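Local atomic coordinates of aminotransferase class-III (Ochrobactrum anthropi, PDB entry 5GHG), a protein that probably transfers amino groups between amines and carbonyl compounds as an omega-transaminase of class III, using a pyridoxal phosphate cofactor held here in its aminated form. Residues I95-K100 with A112-S117; E120-V125 with G150-T155; C262-T267 with E337-I342; F64-L69 with E343-V348. The protein carries 1 engineered substitution. All coordinates share one frame; numbering follows the deposited sequence.

Interaction 1: I95-K100 with A112-S117. With PMP (4'-deoxy-4'-aminopyridoxal-5'-phosphate), chain C.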
loop_
_atom_site.group_PDB
_atom_site.type_symbol
_atom_site.label_atom_id
_atom_site.label_comp_id
_atom_site.label_asym_id
_atom_site.label_seq_id
_atom_site.Cartn_x
_atom_site.Cartn_y
_atom_site.Cartn_z
ATOM N N ILE B 95 15.698 -12.167 4.074
ATOM C CA ILE B 95 16.057 -13.511 3.649
ATOM C C ILE B 95 15.537 -14.552 4.636
ATOM O O ILE B 95 14.979 -15.584 4.242
ATOM C CB ILE B 95 17.589 -13.627 3.490
ATOM C CG1 ILE B 95 18.061 -12.702 2.375
ATOM C CG2 ILE B 95 17.993 -15.068 3.243
ATOM C CD1 ILE B 95 17.214 -12.745 1.136
ATOM N N ASP B 96 15.723 -14.297 5.929
ATOM C CA ASP B 96 15.258 -15.227 6.943
ATOM C C ASP B 96 13.737 -15.403 6.899
ATOM O O ASP B 96 13.228 -16.509 7.085
ATOM C CB ASP B 96 15.679 -14.744 8.329
ATOM C CG ASP B 96 17.172 -14.875 8.563
ATOM O OD1 ASP B 96 17.835 -15.596 7.808
ATOM O OD2 ASP B 96 17.663 -14.256 9.509
ATOM N N LEU B 97 13.001 -14.312 6.681
ATOM C CA LEU B 97 11.543 -14.417 6.675
ATOM C C LEU B 97 11.047 -15.181 5.449
ATOM O O LEU B 97 10.137 -16.009 5.556
ATOM C CB LEU B 97 10.912 -13.023 6.729
ATOM C CG LEU B 97 9.375 -12.997 6.744
ATOM C CD1 LEU B 97 8.802 -13.768 7.908
ATOM C CD2 LEU B 97 8.884 -11.547 6.788
ATOM N N ALA B 98 11.617 -14.896 4.275
ATOM C CA ALA B 98 11.253 -15.638 3.076
ATOM C C ALA B 98 11.477 -17.134 3.274
ATOM O O ALA B 98 10.616 -17.956 2.934
ATOM C CB ALA B 98 12.054 -15.138 1.878
ATOM N N GLU B 99 12.627 -17.495 3.831
ATOM C CA GLU B 99 12.926 -18.901 4.065
ATOM C C GLU B 99 11.923 -19.519 5.044
ATOM O O GLU B 99 11.413 -20.618 4.816
ATOM C CB GLU B 99 14.346 -19.054 4.592
ATOM C CG GLU B 99 14.780 -20.504 4.685
ATOM C CD GLU B 99 16.127 -20.666 5.380
ATOM O OE1 GLU B 99 16.858 -19.650 5.550
ATOM O OE2 GLU B 99 16.452 -21.820 5.752
ATOM N N LYS B 100 11.623 -18.807 6.129
ATOM C CA LYS B 100 10.666 -19.299 7.112
ATOM C C LYS B 100 9.281 -19.509 6.489
ATOM O O LYS B 100 8.627 -20.524 6.739
ATOM C CB LYS B 100 10.606 -18.336 8.287
ATOM C CG LYS B 100 9.508 -18.610 9.264
ATOM C CD LYS B 100 9.782 -19.880 10.028
ATOM C CE LYS B 100 11.010 -19.713 10.925
ATOM N NZ LYS B 100 11.274 -20.960 11.719
ATOM N N ALA B 112 9.100 -16.564 -2.104
ATOM C CA ALA B 112 8.321 -15.598 -1.350
ATOM C C ALA B 112 8.631 -14.188 -1.848
ATOM O O ALA B 112 9.789 -13.855 -2.101
ATOM C CB ALA B 112 8.613 -15.699 0.149
ATOM N N TYR B 113 7.592 -13.373 -1.990
ATOM C CA TYR B 113 7.703 -11.965 -2.388
ATOM C C TYR B 113 7.041 -11.100 -1.321
ATOM O O TYR B 113 6.031 -11.500 -0.743
ATOM C CB TYR B 113 7.013 -11.708 -3.730
ATOM C CG TYR B 113 7.546 -12.534 -4.888
ATOM C CD1 TYR B 113 7.252 -13.888 -5.011
ATOM C CD2 TYR B 113 8.346 -11.944 -5.867
ATOM C CE1 TYR B 113 7.752 -14.634 -6.081
ATOM C CE2 TYR B 113 8.819 -12.670 -6.954
ATOM C CZ TYR B 113 8.528 -14.000 -7.056
ATOM O OH TYR B 113 9.038 -14.719 -8.108
ATOM N N PHE B 114 7.588 -9.903 -1.086
ATOM C CA PHE B 114 7.082 -9.034 -0.026
ATOM C C PHE B 114 6.521 -7.737 -0.563
ATOM O O PHE B 114 7.031 -7.188 -1.547
ATOM C CB PHE B 114 8.183 -8.745 1.018
ATOM C CG PHE B 114 8.644 -9.977 1.733
ATOM C CD1 PHE B 114 7.846 -10.552 2.700
ATOM C CD2 PHE B 114 9.827 -10.589 1.394
ATOM C CE1 PHE B 114 8.235 -11.722 3.341
ATOM C CE2 PHE B 114 10.228 -11.757 2.017
ATOM C CZ PHE B 114 9.438 -12.322 3.003
ATOM N N THR B 115 5.458 -7.270 0.088
ATOM C CA THR B 115 4.847 -5.962 -0.172
ATOM C C THR B 115 4.519 -5.342 1.175
ATOM O O THR B 115 4.809 -5.914 2.236
ATOM C CB THR B 115 3.573 -6.082 -1.019
ATOM O OG1 THR B 115 2.569 -6.792 -0.275
ATOM C CG2 THR B 115 3.843 -6.843 -2.322
ATOM N N ASN B 116 3.896 -4.172 1.155
ATOM C CA ASN B 116 3.460 -3.574 2.397
ATOM C C ASN B 116 2.086 -4.056 2.827
ATOM O O ASN B 116 1.858 -4.310 4.014
ATOM C CB ASN B 116 3.470 -2.050 2.273
ATOM C CG ASN B 116 4.826 -1.514 1.903
ATOM O OD1 ASN B 116 5.756 -1.595 2.687
ATOM N ND2 ASN B 116 4.956 -1.019 0.672
ATOM N N SER B 117 1.171 -4.213 1.881
ATOM C CA SER B 117 -0.226 -4.474 2.188
ATOM C C SER B 117 -0.712 -5.706 1.444
ATOM O O SER B 117 -0.134 -6.113 0.439
ATOM C CB SER B 117 -1.099 -3.266 1.790
ATOM O OG SER B 117 -1.043 -3.087 0.389
HETATM N N1 PMP C . -7.343 -9.887 1.329
HETATM C C2 PMP C . -8.127 -10.106 2.420
HETATM C C2A PMP C . -8.787 -11.443 2.578
HETATM C C3 PMP C . -8.355 -9.093 3.376
HETATM O O3 PMP C . -9.221 -9.353 4.407
HETATM C C4 PMP C . -7.713 -7.828 3.224
HETATM C C4A PMP C . -7.829 -6.705 4.240
HETATM N N4A PMP C . -9.139 -6.534 4.815
HETATM C C5 PMP C . -6.889 -7.649 2.081
HETATM C C6 PMP C . -6.672 -8.693 1.195
HETATM C C5A PMP C . -6.197 -6.352 1.791
HETATM O O4P PMP C . -5.164 -6.115 2.751
HETATM P P PMP C . -4.704 -4.569 3.052
HETATM O O1P PMP C . -4.436 -3.893 1.757
HETATM O O2P PMP C . -3.467 -4.732 3.917
HETATM O O3P PMP C . -5.830 -3.860 3.772
#
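Phe-114 pushes the far end of its ring against helix 93-104, where Leu-97 and Ala-98 receive it. The methyl CD2 of Leu-97 approaches CE1 of Phe-114 at 3.5 Å, a slanted approach, while CE2 of Phe-114 lies 3.8 Å from CB of Ala-98. Between these two touches CZ of Phe-114 comes to 3.6 Å from the backbone N of Ala-98, which sits at the ring's edge, near its plane. Two residues earlier on the strand, Ala-112 adds a methyl contact, its CB 3.9 Å from CB of Ala-98, consistent with the close approach of the segment axes, 8.4 Å. Leu-97 reaches the ring because its CG stands anti to the backbone N (chi1 -179°). Beyond the strand, Ser-117 brings CB to 3.4 Å from phosphate oxygen O1P of PMP and N-caps the next helix. The short segments 95-100 and 112-115 cross at 125°; strand 111-115, outermost in its sheet within this chain, pairs with strand 297-301, while helix 329-344 packs on Leu-97.

Interaction 2: E120-V125 with G150-T155. With PMP (4'-deoxy-4'-aminopyridoxal-5'-phosphate), chain C.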
loop_
_atom_site.group_PDB
_atom_site.type_symbol
_atom_site.label_atom_id
_atom_site.label_comp_id
_atom_site.label_asym_id
_atom_site.label_seq_id
_atom_site.Cartn_x
_atom_site.Cartn_y
_atom_site.Cartn_z
ATOM N N GLU B 120 -1.542 -4.572 -2.127
ATOM C CA GLU B 120 -0.391 -4.598 -3.028
ATOM C C GLU B 120 -0.007 -6.030 -3.402
ATOM O O GLU B 120 0.400 -6.290 -4.535
ATOM C CB GLU B 120 0.824 -3.924 -2.388
ATOM C CG GLU B 120 0.834 -2.415 -2.396
ATOM C CD GLU B 120 1.984 -1.890 -1.500
ATOM O OE1 GLU B 120 2.329 -2.586 -0.520
ATOM O OE2 GLU B 120 2.538 -0.805 -1.773
ATOM N N ALA B 121 -0.097 -6.958 -2.452
ATOM C CA ALA B 121 0.233 -8.348 -2.749
ATOM C C ALA B 121 -0.671 -8.900 -3.846
ATOM O O ALA B 121 -0.197 -9.456 -4.836
ATOM C CB ALA B 121 0.144 -9.204 -1.487
ATOM N N ASN B 122 -1.985 -8.757 -3.679
ATOM C CA ASN B 122 -2.916 -9.265 -4.683
ATOM C C ASN B 122 -2.756 -8.544 -6.012
ATOM O O ASN B 122 -2.902 -9.150 -7.084
ATOM C CB ASN B 122 -4.346 -9.159 -4.168
ATOM C CG ASN B 122 -4.705 -10.301 -3.237
ATOM O OD1 ASN B 122 -4.162 -11.409 -3.377
ATOM N ND2 ASN B 122 -5.588 -10.047 -2.277
ATOM N N ASP B 123 -2.497 -7.239 -5.964
ATOM C CA ASP B 123 -2.243 -6.472 -7.179
ATOM C C ASP B 123 -1.016 -7.020 -7.928
ATOM O O ASP B 123 -1.045 -7.206 -9.149
ATOM C CB ASP B 123 -2.046 -5.004 -6.799
ATOM C CG ASP B 123 -2.058 -4.074 -7.988
ATOM O OD1 ASP B 123 -1.078 -4.105 -8.752
ATOM O OD2 ASP B 123 -3.033 -3.286 -8.133
ATOM N N THR B 124 0.069 -7.270 -7.196
ATOM C CA THR B 124 1.271 -7.821 -7.794
ATOM C C THR B 124 1.040 -9.252 -8.315
ATOM O O THR B 124 1.598 -9.632 -9.346
ATOM C CB THR B 124 2.408 -7.808 -6.773
ATOM O OG1 THR B 124 2.576 -6.478 -6.303
ATOM C CG2 THR B 124 3.722 -8.319 -7.380
ATOM N N VAL B 125 0.269 -10.056 -7.595
ATOM C CA VAL B 125 -0.053 -11.391 -8.094
ATOM C C VAL B 125 -0.721 -11.297 -9.468
ATOM O O VAL B 125 -0.368 -12.033 -10.397
ATOM C CB VAL B 125 -0.927 -12.172 -7.090
ATOM C CG1 VAL B 125 -1.539 -13.405 -7.757
ATOM C CG2 VAL B 125 -0.076 -12.604 -5.877
ATOM N N GLY B 150 -16.408 -11.585 -1.924
ATOM C CA GLY B 150 -15.002 -11.718 -1.612
ATOM C C GLY B 150 -14.360 -10.363 -1.341
ATOM O O GLY B 150 -14.844 -9.319 -1.774
ATOM N N TYR B 151 -13.255 -10.375 -0.613
ATOM C CA TYR B 151 -12.545 -9.131 -0.315
ATOM C C TYR B 151 -11.053 -9.355 -0.482
ATOM O O TYR B 151 -10.475 -10.236 0.158
ATOM C CB TYR B 151 -12.840 -8.629 1.099
ATOM C CG TYR B 151 -12.243 -7.270 1.357
ATOM C CD1 TYR B 151 -10.932 -7.131 1.808
ATOM C CD2 TYR B 151 -12.980 -6.115 1.119
ATOM C CE1 TYR B 151 -10.370 -5.873 2.030
ATOM C CE2 TYR B 151 -12.429 -4.857 1.345
ATOM C CZ TYR B 151 -11.127 -4.746 1.787
ATOM O OH TYR B 151 -10.598 -3.497 2.018
ATOM N N HIS B 152 -10.436 -8.549 -1.321
ATOM C CA HIS B 152 -9.057 -8.771 -1.703
ATOM C C HIS B 152 -8.225 -7.497 -1.702
ATOM O O HIS B 152 -7.068 -7.529 -2.140
ATOM C CB HIS B 152 -9.019 -9.459 -3.073
ATOM C CG HIS B 152 -9.780 -10.742 -3.094
ATOM N ND1 HIS B 152 -9.350 -11.868 -2.435
ATOM C CD2 HIS B 152 -10.966 -11.063 -3.659
ATOM C CE1 HIS B 152 -10.241 -12.838 -2.601
ATOM N NE2 HIS B 152 -11.224 -12.376 -3.337
ATOM N N GLY B 153 -8.770 -6.395 -1.209
ATOM C CA GLY B 153 -8.022 -5.155 -1.071
ATOM C C GLY B 153 -8.607 -4.048 -1.920
ATOM O O GLY B 153 -9.720 -4.159 -2.461
ATOM N N VAL B 154 -7.851 -2.963 -2.034
ATOM C CA VAL B 154 -8.410 -1.695 -2.488
ATOM C C VAL B 154 -7.540 -0.961 -3.512
ATOM O O VAL B 154 -7.796 0.206 -3.794
ATOM C CB VAL B 154 -8.681 -0.772 -1.295
ATOM C CG1 VAL B 154 -9.634 -1.423 -0.305
ATOM C CG2 VAL B 154 -7.368 -0.391 -0.606
ATOM N N THR B 155 -6.511 -1.599 -4.071
ATOM C CA THR B 155 -5.944 -0.946 -5.246
ATOM C C THR B 155 -6.941 -1.056 -6.394
ATOM O O THR B 155 -7.948 -1.763 -6.306
ATOM C CB THR B 155 -4.601 -1.545 -5.682
ATOM O OG1 THR B 155 -4.797 -2.866 -6.174
ATOM C CG2 THR B 155 -3.574 -1.541 -4.561
HETATM N N1 PMP C . -7.343 -9.887 1.329
HETATM C C2 PMP C . -8.127 -10.106 2.420
HETATM C C2A PMP C . -8.787 -11.443 2.578
HETATM C C3 PMP C . -8.355 -9.093 3.376
HETATM O O3 PMP C . -9.221 -9.353 4.407
HETATM C C4 PMP C . -7.713 -7.828 3.224
HETATM C C4A PMP C . -7.829 -6.705 4.240
HETATM N N4A PMP C . -9.139 -6.534 4.815
HETATM C C5 PMP C . -6.889 -7.649 2.081
HETATM C C6 PMP C . -6.672 -8.693 1.195
HETATM C C5A PMP C . -6.197 -6.352 1.791
HETATM O O4P PMP C . -5.164 -6.115 2.751
HETATM P P PMP C . -4.704 -4.569 3.052
HETATM O O1P PMP C . -4.436 -3.893 1.757
HETATM O O2P PMP C . -3.467 -4.732 3.917
HETATM O O3P PMP C . -5.830 -3.860 3.772
#
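The cofactor pocket of a fold-type I aminotransferase is built here from the start of helix 118-135 and the loop that follows strand 143-147. Asn-122 ties the two together: its ND2 donates to the backbone O of His-152 at 2.9 Å, nearly straight at 170°, with the acceptor in the amide plane. The same ND2 is also bonded to Asp-258, which in turn receives His-152 ND1, so one carboxylate fixes both side chains. The Asn-122 amide and the imidazole stand 76° apart, the amide nitrogen lying at the ring's edge.

A second bond runs from Thr-155 OG1 to OD2 of Asp-123 (2.7 Å), on the anti lone pair; Asp-123 reaches it with CG anti to its backbone N (chi1 -168°). Its other oxygen, OD1, accepts from Ile-156 N of the second subunit. Around PMP, Tyr-151 CE1 lies 3.1 Å from N4A, the carbonyl carbon C of His-152 is 3.5 Å from C6, and Gly-153 CA is 3.6 Å from C5A. Thr-155 N-caps helix 156-161, which packs on Asn-122 and Asp-123, while strand 282-285 lies against Ala-121 and Asn-122.

Interaction 3: C262-T267 with E337-I342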
loop_
_atom_site.group_PDB
_atom_site.type_symbol
_atom_site.label_atom_id
_atom_site.label_comp_id
_atom_site.label_asym_id
_atom_site.label_seq_id
_atom_site.Cartn_x
_atom_site.Cartn_y
_atom_site.Cartn_z
ATOM N N CYS B 262 -7.087 -15.685 7.089
ATOM C CA CYS B 262 -7.062 -17.039 7.648
ATOM C C CYS B 262 -5.675 -17.469 8.099
ATOM O O CYS B 262 -5.557 -18.442 8.857
ATOM C CB CYS B 262 -7.622 -18.033 6.616
ATOM S SG CYS B 262 -9.374 -17.695 6.195
ATOM N N GLY B 263 -4.624 -16.795 7.657
ATOM C CA GLY B 263 -3.276 -17.284 7.896
ATOM C C GLY B 263 -2.859 -17.170 9.352
ATOM O O GLY B 263 -3.325 -16.296 10.099
ATOM N N PHE B 264 -1.986 -18.088 9.756
ATOM C CA PHE B 264 -1.317 -18.086 11.057
ATOM C C PHE B 264 -2.263 -18.367 12.214
ATOM O O PHE B 264 -2.182 -17.734 13.258
ATOM C CB PHE B 264 -0.528 -16.782 11.244
ATOM C CG PHE B 264 0.423 -16.516 10.107
ATOM C CD1 PHE B 264 1.573 -17.284 9.965
ATOM C CD2 PHE B 264 0.128 -15.587 9.129
ATOM C CE1 PHE B 264 2.434 -17.076 8.879
ATOM C CE2 PHE B 264 0.971 -15.371 8.049
ATOM C CZ PHE B 264 2.123 -16.120 7.923
ATOM N N GLY B 265 -3.137 -19.364 12.047
ATOM C CA GLY B 265 -3.868 -19.964 13.160
ATOM C C GLY B 265 -5.327 -19.581 13.308
ATOM O O GLY B 265 -6.002 -20.117 14.186
ATOM N N ARG B 266 -5.852 -18.714 12.451
ATOM C CA ARG B 266 -7.186 -18.163 12.656
ATOM C C ARG B 266 -8.288 -19.224 12.562
ATOM O O ARG B 266 -9.303 -19.111 13.252
ATOM C CB ARG B 266 -7.438 -17.039 11.651
ATOM C CG ARG B 266 -8.821 -16.410 11.711
ATOM C CD ARG B 266 -9.146 -15.926 13.101
ATOM N NE ARG B 266 -8.179 -14.952 13.611
ATOM C CZ ARG B 266 -8.227 -14.432 14.832
ATOM N NH1 ARG B 266 -9.189 -14.812 15.678
ATOM N NH2 ARG B 266 -7.329 -13.561 15.211
ATOM N N THR B 267 -8.126 -20.243 11.716
ATOM C CA THR B 267 -9.238 -21.160 11.433
ATOM C C THR B 267 -9.085 -22.521 12.117
ATOM O O THR B 267 -9.817 -23.455 11.780
ATOM C CB THR B 267 -9.429 -21.352 9.927
ATOM O OG1 THR B 267 -8.318 -22.085 9.383
ATOM C CG2 THR B 267 -9.548 -20.010 9.234
ATOM N N GLU B 337 9.865 -12.265 14.509
ATOM C CA GLU B 337 9.670 -12.429 15.940
ATOM C C GLU B 337 8.212 -12.739 16.272
ATOM O O GLU B 337 7.929 -13.512 17.200
ATOM C CB GLU B 337 10.134 -11.196 16.689
ATOM C CG GLU B 337 9.952 -11.280 18.187
ATOM C CD GLU B 337 11.046 -12.064 18.871
ATOM O OE1 GLU B 337 11.961 -12.532 18.165
ATOM O OE2 GLU B 337 11.000 -12.205 20.112
ATOM N N ASN B 338 7.279 -12.167 15.515
ATOM C CA ASN B 338 5.863 -12.501 15.703
ATOM C C ASN B 338 5.618 -13.997 15.437
ATOM O O ASN B 338 4.925 -14.681 16.210
ATOM C CB ASN B 338 5.004 -11.615 14.807
ATOM C CG ASN B 338 3.519 -11.914 14.915
ATOM O OD1 ASN B 338 2.878 -11.572 15.909
ATOM N ND2 ASN B 338 2.960 -12.536 13.880
ATOM N N LEU B 339 6.195 -14.522 14.368
ATOM C CA LEU B 339 6.010 -15.944 14.064
ATOM C C LEU B 339 6.637 -16.817 15.142
ATOM O O LEU B 339 6.070 -17.850 15.529
ATOM C CB LEU B 339 6.584 -16.266 12.694
ATOM C CG LEU B 339 5.877 -15.534 11.549
ATOM C CD1 LEU B 339 6.514 -15.863 10.220
ATOM C CD2 LEU B 339 4.394 -15.837 11.541
ATOM N N ALA B 340 7.791 -16.398 15.652
ATOM C CA ALA B 340 8.450 -17.120 16.740
ATOM C C ALA B 340 7.584 -17.165 17.992
ATOM O O ALA B 340 7.512 -18.197 18.662
ATOM C CB ALA B 340 9.809 -16.498 17.051
ATOM N N ILE B 341 6.905 -16.060 18.311
ATOM C CA ILE B 341 6.026 -16.031 19.479
ATOM C C ILE B 341 4.868 -16.993 19.283
ATOM O O ILE B 341 4.546 -17.786 20.175
ATOM C CB ILE B 341 5.529 -14.591 19.760
ATOM C CG1 ILE B 341 6.699 -13.717 20.238
ATOM C CG2 ILE B 341 4.423 -14.594 20.814
ATOM C CD1 ILE B 341 6.389 -12.210 20.227
ATOM N N ILE B 342 4.227 -16.936 18.112
ATOM C CA ILE B 342 3.127 -17.844 17.784
ATOM C C ILE B 342 3.562 -19.295 17.950
ATOM O O ILE B 342 2.826 -20.117 18.508
ATOM C CB ILE B 342 2.614 -17.551 16.356
ATOM C CG1 ILE B 342 1.866 -16.203 16.347
ATOM C CG2 ILE B 342 1.720 -18.655 15.835
ATOM C CD1 ILE B 342 1.393 -15.765 14.970
#
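Phe-264, on the loop after strand 254-258, sets its ring against helix 329-344, a buried hydrophobic contact in the large domain of the class III aminotransferase fold. Strand 254-258 carries the cofactor-pocket residue Asp-258, and the Phe-264 side chain stands about 12 Å from PMP.

The polar groups hold the two partners from outside the contact. Arg-266, which does not touch the helix, bonds Pro-427 O, Leu-379 O and Gln-288, anchoring the far part of the loop, and Asn-338 of the helix reaches Ser-291.

The apolar contact starts from an unusual backbone. Phe-264 has positive phi (69°) and is followed by Gly-265, whose phi of 104° is readily adopted without a side chain; CB of Phe-264 points toward the helix, and chi1 of -54° sets the ring from there. Leu-101 and Met-104 of helix 93-104 also touch the Phe-264 side chain, and Phe-271 meets its ring with planes at about 55°. On helix 329-344 the two partners lie almost one turn apart and meet different parts of the residue. Ile-342 places CD1 4.3 Å from CB of Phe-264, whereas Leu-339 sets its methyl CD2 obliquely against one ring bond, 3.5 Å from both CD1 and CE1 of Phe-264.

Interaction 4: F64-L69 with E343-V348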
loop_
_atom_site.group_PDB
_atom_site.type_symbol
_atom_site.label_atom_id
_atom_site.label_comp_id
_atom_site.label_asym_id
_atom_site.label_seq_id
_atom_site.Cartn_x
_atom_site.Cartn_y
_atom_site.Cartn_z
ATOM N N PHE B 64 -2.351 -6.671 22.045
ATOM C CA PHE B 64 -1.977 -5.280 21.857
ATOM C C PHE B 64 -0.860 -4.816 22.790
ATOM O O PHE B 64 -0.595 -3.613 22.858
ATOM C CB PHE B 64 -3.214 -4.373 22.051
ATOM C CG PHE B 64 -4.236 -4.504 20.964
ATOM C CD1 PHE B 64 -5.211 -5.481 21.020
ATOM C CD2 PHE B 64 -4.196 -3.659 19.847
ATOM C CE1 PHE B 64 -6.152 -5.631 20.001
ATOM C CE2 PHE B 64 -5.139 -3.787 18.827
ATOM C CZ PHE B 64 -6.112 -4.770 18.896
ATOM N N SER B 65 -0.209 -5.724 23.513
ATOM C CA SER B 65 0.870 -5.299 24.407
ATOM C C SER B 65 1.938 -6.383 24.446
ATOM O O SER B 65 2.147 -7.078 25.450
ATOM C CB SER B 65 0.333 -4.999 25.814
ATOM O OG SER B 65 -0.197 -6.180 26.380
ATOM N N GLU B 66 2.627 -6.580 23.324
ATOM C CA GLU B 66 3.666 -7.606 23.225
ATOM C C GLU B 66 5.014 -6.913 23.075
ATOM O O GLU B 66 5.446 -6.609 21.956
ATOM C CB GLU B 66 3.389 -8.555 22.062
ATOM C CG GLU B 66 4.384 -9.706 21.975
ATOM C CD GLU B 66 4.760 -10.249 23.354
ATOM O OE1 GLU B 66 5.853 -9.885 23.879
ATOM O OE2 GLU B 66 3.944 -11.035 23.920
ATOM N N PRO B 67 5.718 -6.629 24.178
ATOM C CA PRO B 67 6.939 -5.822 24.077
ATOM C C PRO B 67 8.097 -6.509 23.370
ATOM O O PRO B 67 9.026 -5.807 22.954
ATOM C CB PRO B 67 7.277 -5.504 25.550
ATOM C CG PRO B 67 6.599 -6.554 26.343
ATOM C CD PRO B 67 5.345 -6.905 25.579
ATOM N N ARG B 68 8.075 -7.831 23.190
ATOM C CA ARG B 68 9.129 -8.483 22.409
ATOM C C ARG B 68 9.182 -7.947 20.969
ATOM O O ARG B 68 10.256 -7.869 20.368
ATOM C CB ARG B 68 8.918 -10.001 22.357
ATOM C CG ARG B 68 9.416 -10.763 23.559
ATOM C CD ARG B 68 9.077 -12.248 23.455
ATOM N NE ARG B 68 9.784 -12.931 22.373
ATOM C CZ ARG B 68 9.750 -14.255 22.173
ATOM N NH1 ARG B 68 9.059 -15.035 22.994
ATOM N NH2 ARG B 68 10.410 -14.801 21.158
ATOM N N LEU B 69 8.030 -7.600 20.406
ATOM C CA LEU B 69 8.002 -7.090 19.040
ATOM C C LEU B 69 8.608 -5.682 18.955
ATOM O O LEU B 69 9.290 -5.358 17.986
ATOM C CB LEU B 69 6.579 -7.122 18.502
ATOM C CG LEU B 69 5.947 -8.491 18.326
ATOM C CD1 LEU B 69 4.609 -8.354 17.586
ATOM C CD2 LEU B 69 6.885 -9.429 17.594
ATOM N N GLU B 343 4.778 -19.610 17.487
ATOM C CA GLU B 343 5.361 -20.943 17.618
ATOM C C GLU B 343 5.647 -21.298 19.073
ATOM O O GLU B 343 5.212 -22.347 19.570
ATOM C CB GLU B 343 6.679 -21.009 16.850
ATOM C CG GLU B 343 6.642 -21.719 15.538
ATOM C CD GLU B 343 7.934 -21.484 14.763
ATOM O OE1 GLU B 343 9.019 -21.446 15.420
ATOM O OE2 GLU B 343 7.857 -21.312 13.519
ATOM N N GLU B 344 6.440 -20.465 19.742
ATOM C CA GLU B 344 6.892 -20.768 21.089
ATOM C C GLU B 344 5.725 -20.921 22.047
ATOM O O GLU B 344 5.737 -21.795 22.914
ATOM C CB GLU B 344 7.826 -19.682 21.599
ATOM C CG GLU B 344 9.152 -19.587 20.870
ATOM C CD GLU B 344 9.942 -18.343 21.302
ATOM O OE1 GLU B 344 10.827 -17.905 20.531
ATOM O OE2 GLU B 344 9.669 -17.809 22.417
ATOM N N ARG B 345 4.724 -20.049 21.931
ATOM C CA ARG B 345 3.622 -20.062 22.878
ATOM C C ARG B 345 2.442 -20.890 22.392
ATOM O O ARG B 345 1.366 -20.840 22.996
ATOM C CB ARG B 345 3.196 -18.630 23.188
ATOM C CG ARG B 345 4.384 -17.843 23.678
ATOM C CD ARG B 345 4.038 -16.480 24.211
ATOM N NE ARG B 345 5.267 -15.797 24.596
ATOM C CZ ARG B 345 5.357 -14.485 24.800
ATOM N NH1 ARG B 345 6.526 -13.943 25.149
ATOM N NH2 ARG B 345 4.279 -13.722 24.639
ATOM N N ASP B 346 2.622 -21.665 21.328
ATOM C CA ASP B 346 1.613 -22.628 20.909
ATOM C C ASP B 346 0.273 -21.931 20.662
ATOM O O ASP B 346 -0.790 -22.403 21.065
ATOM C CB ASP B 346 1.496 -23.730 21.967
ATOM C CG ASP B 346 1.112 -25.081 21.395
ATOM O OD1 ASP B 346 1.352 -25.335 20.193
ATOM O OD2 ASP B 346 0.574 -25.907 22.169
ATOM N N LEU B 347 0.319 -20.786 19.980
ATOM C CA LEU B 347 -0.911 -20.017 19.791
ATOM C C LEU B 347 -1.842 -20.603 18.738
ATOM O O LEU B 347 -3.050 -20.368 18.799
ATOM C CB LEU B 347 -0.576 -18.561 19.465
ATOM C CG LEU B 347 0.188 -17.823 20.563
ATOM C CD1 LEU B 347 0.400 -16.346 20.198
ATOM C CD2 LEU B 347 -0.490 -17.946 21.938
ATOM N N VAL B 348 -1.331 -21.374 17.782
ATOM C CA VAL B 348 -2.249 -22.060 16.865
ATOM C C VAL B 348 -3.139 -23.029 17.656
ATOM O O VAL B 348 -4.360 -23.093 17.449
ATOM C CB VAL B 348 -1.472 -22.786 15.760
ATOM C CG1 VAL B 348 -2.406 -23.569 14.875
ATOM C CG2 VAL B 348 -0.685 -21.774 14.932
HETATM O O HOH W 1 6.858 -11.161 25.841
#
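Two salt bridges, formed in opposite senses, join the start of helix 67-77 to the C-terminal end of helix 329-344. Arg-68 grips Glu-344 end-on: NH1 donates to OE2 at 2.9 Å and NH2 to OE1 at 3.2 Å, both acceptors lying in the guanidinium plane, with the carboxylate turned 30° from it. Its NE is meanwhile paired with Glu-337, so the guanidinium is held between two acids. In the other bridge Arg-345, extended from CG to NE, sends NH2 to OE2 of Glu-66 at 2.8 Å, arriving from above the carboxylate plane.

A water donates to OE1 of Glu-66 and accepts from NH1 of Arg-345, closing a second link between the same two groups. Like charges also meet, NH1 of Arg-68 standing 3.5 Å from NH1 of Arg-345; the acids nearby probably offset the repulsion.

As a capping bond, OE1 of Glu-66 accepts from Arg-68 N at 3.1 Å. The network thus joins an N-capped helix start to a Schellman motif, with Asp-346 at C-prime, between helices 329-344 and 347-363.

From the N terminus, 64-69 is the first segment met, and interaction 4 closes with its distant partner 343-348, making the longest loop; the other three contacts all fall within it. Interaction 1 closes a short loop, with 11 residues between its segments, from helix 93-104 to strand 111-115, and interaction 2 follows in series, from the next helix to the loop before helix 156-161. Interaction 3 then closes between 262-267 and 337-342. No loops cross. Interactions 1 and 2 meet through Thr-115 and both reach PMP. Interaction 1 touches interaction 3 through Leu-97 and Leu-339, and interactions 3 and 4 share helix 329-344, which joins the buried loop 262-267 to the surface contact at 64-69.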